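Local coordinates for protein indole-3-acetic acid-amido synthetase GH3.15 (Arabidopsis thaliana, PDB 6E1Q) that uses ATP to join glutamine, and possibly cysteine, to the auxin precursor indole-3-butyric acid, and glutamine to the herbicide 2,4-DB, at residues C238-R242 against L270-E275. Residues are numbered along the deposited sequence; the frame is centred on the assembly and turned at random.
Sequences CSNIR and LASLIE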
loop_
_atom_site.group_PDB
_atom_site.type_symbol
_atom_site.label_atom_id
_atom_site.label_comp_id
_atom_site.label_asym_id
_atom_site.label_seq_id
_atom_site.Cartn_x
_atom_site.Cartn_y
_atom_site.Cartn_z
ATOM N N CYS A 238 23.713 16.036 -8.409
ATOM C CA CYS A 238 24.036 17.439 -8.199
ATOM C C CYS A 238 24.940 17.959 -9.304
ATOM O O CYS A 238 24.802 19.106 -9.745
ATOM C CB CYS A 238 24.685 17.616 -6.833
ATOM S SG CYS A 238 23.505 17.369 -5.493
ATOM N N SER A 239 25.858 17.115 -9.774
ATOM C CA SER A 239 26.730 17.503 -10.868
ATOM C C SER A 239 25.914 17.830 -12.121
ATOM O O SER A 239 26.177 18.832 -12.800
ATOM C CB SER A 239 27.750 16.384 -11.111
ATOM O OG SER A 239 28.221 16.426 -12.433
ATOM N N ASN A 240 24.890 17.020 -12.416
ATOM C CA ASN A 240 23.995 17.321 -13.534
ATOM C C ASN A 240 23.321 18.672 -13.351
ATOM O O ASN A 240 23.160 19.431 -14.315
ATOM C CB ASN A 240 22.915 16.245 -13.675
ATOM C CG ASN A 240 23.416 14.970 -14.341
ATOM O OD1 ASN A 240 22.603 14.141 -14.748
ATOM N ND2 ASN A 240 24.746 14.793 -14.440
ATOM N N ILE A 241 22.891 18.975 -12.125
ATOM C CA ILE A 241 22.263 20.262 -11.844
ATOM C C ILE A 241 23.259 21.400 -12.049
ATOM O O ILE A 241 22.915 22.451 -12.606
ATOM C CB ILE A 241 21.672 20.266 -10.419
ATOM C CG1 ILE A 241 20.490 19.294 -10.317
ATOM C CG2 ILE A 241 21.228 21.694 -10.005
ATOM C CD1 ILE A 241 19.917 19.158 -8.889
ATOM N N ARG A 242 24.502 21.217 -11.604
ATOM C CA ARG A 242 25.506 22.274 -11.753
ATOM C C ARG A 242 25.766 22.594 -13.222
ATOM O O ARG A 242 25.810 23.766 -13.617
ATOM C CB ARG A 242 26.812 21.860 -11.060
ATOM C CG ARG A 242 27.991 22.812 -11.339
ATOM C CD ARG A 242 29.140 22.548 -10.376
ATOM N NE ARG A 242 28.818 22.928 -9.006
ATOM C CZ ARG A 242 28.547 22.067 -8.025
ATOM N NH1 ARG A 242 28.556 20.747 -8.245
ATOM N NH2 ARG A 242 28.267 22.529 -6.812
ATOM N N LEU A 270 22.105 25.982 -6.921
ATOM C CA LEU A 270 21.180 24.952 -6.476
ATOM C C LEU A 270 21.918 23.642 -6.198
ATOM O O LEU A 270 21.616 22.937 -5.225
ATOM C CB LEU A 270 20.081 24.746 -7.517
ATOM C CG LEU A 270 19.136 23.581 -7.159
ATOM C CD1 LEU A 270 18.415 23.857 -5.841
ATOM C CD2 LEU A 270 18.148 23.255 -8.278
ATOM N N ALA A 271 22.887 23.301 -7.046
ATOM C CA ALA A 271 23.693 22.114 -6.805
ATOM C C ALA A 271 24.368 22.189 -5.439
ATOM O O ALA A 271 24.328 21.230 -4.663
ATOM C CB ALA A 271 24.727 21.949 -7.928
ATOM N N SER A 272 24.955 23.345 -5.116
ATOM C CA SER A 272 25.697 23.485 -3.863
ATOM C C SER A 272 24.769 23.370 -2.659
ATOM O O SER A 272 25.142 22.778 -1.643
ATOM C CB SER A 272 26.441 24.830 -3.839
ATOM O OG SER A 272 27.589 24.782 -4.656
ATOM N N LEU A 273 23.560 23.934 -2.760
ATOM C CA LEU A 273 22.581 23.824 -1.681
ATOM C C LEU A 273 22.241 22.371 -1.391
ATOM O O LEU A 273 22.158 21.958 -0.230
ATOM C CB LEU A 273 21.310 24.601 -2.040
ATOM C CG LEU A 273 21.472 26.126 -2.107
ATOM C CD1 LEU A 273 20.181 26.828 -2.551
ATOM C CD2 LEU A 273 21.937 26.638 -0.753
ATOM N N ILE A 274 22.033 21.582 -2.439
ATOM C CA ILE A 274 21.661 20.188 -2.261
ATOM C C ILE A 274 22.847 19.391 -1.751
ATOM O O ILE A 274 22.698 18.517 -0.886
ATOM C CB ILE A 274 21.113 19.622 -3.581
ATOM C CG1 ILE A 274 19.863 20.399 -3.992
ATOM C CG2 ILE A 274 20.765 18.153 -3.429
ATOM C CD1 ILE A 274 19.290 19.941 -5.294
ATOM N N GLU A 275 24.040 19.672 -2.287
ATOM C CA GLU A 275 25.257 19.032 -1.792
ATOM C C GLU A 275 25.463 19.321 -0.307
ATOM O O GLU A 275 25.868 18.435 0.451
ATOM C CB GLU A 275 26.470 19.497 -2.622
ATOM C CG GLU A 275 26.602 18.823 -4.014
ATOM C CD GLU A 275 27.375 19.661 -5.047
ATOM O OE1 GLU A 275 27.782 20.795 -4.736
ATOM O OE2 GLU A 275 27.571 19.185 -6.189
#
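R242 grips the carboxylate of E275 end-on: NH1 donates to OE2 of E275 at 2.8 Å and NH2 to OE1 of E275 at 2.7 Å. The guanidinium and carboxylate planes lie 22° apart, and both bonds of this salt bridge are nearly straight and meet the syn side of their oxygens, as suits two flat, oppositely charged groups. NH2 also makes a weak hydrogen bond to S272 OG, whose small hydroxyl fits at the guanidinium edge. A bend at chi3 (-69°) turns the long arginine back over A271, whose CB lies over one guanidinium face, toward its rim. Replacing E275 with an alanine would probably leave the R242 charge without its mate and its guanidinium freer to turn. Beneath the polar pair, A271 CB lies 3.4 Å from C238 O, small enough to let the backbones approach, C238 CA lying 4.9 Å from A271 CA. C238 packs next with a compact sulfur, SG 3.5 Å from I274 CG2, while I241 sets CG2 against L270 and CD1 against I274, both isoleucines being buried. These segments of helices 220-243 and 268-278 run nearly antiparallel in the N-terminal GH3 domain, away from the ligand pockets, and I241 and I274 also rest on leucines of helix 194-207.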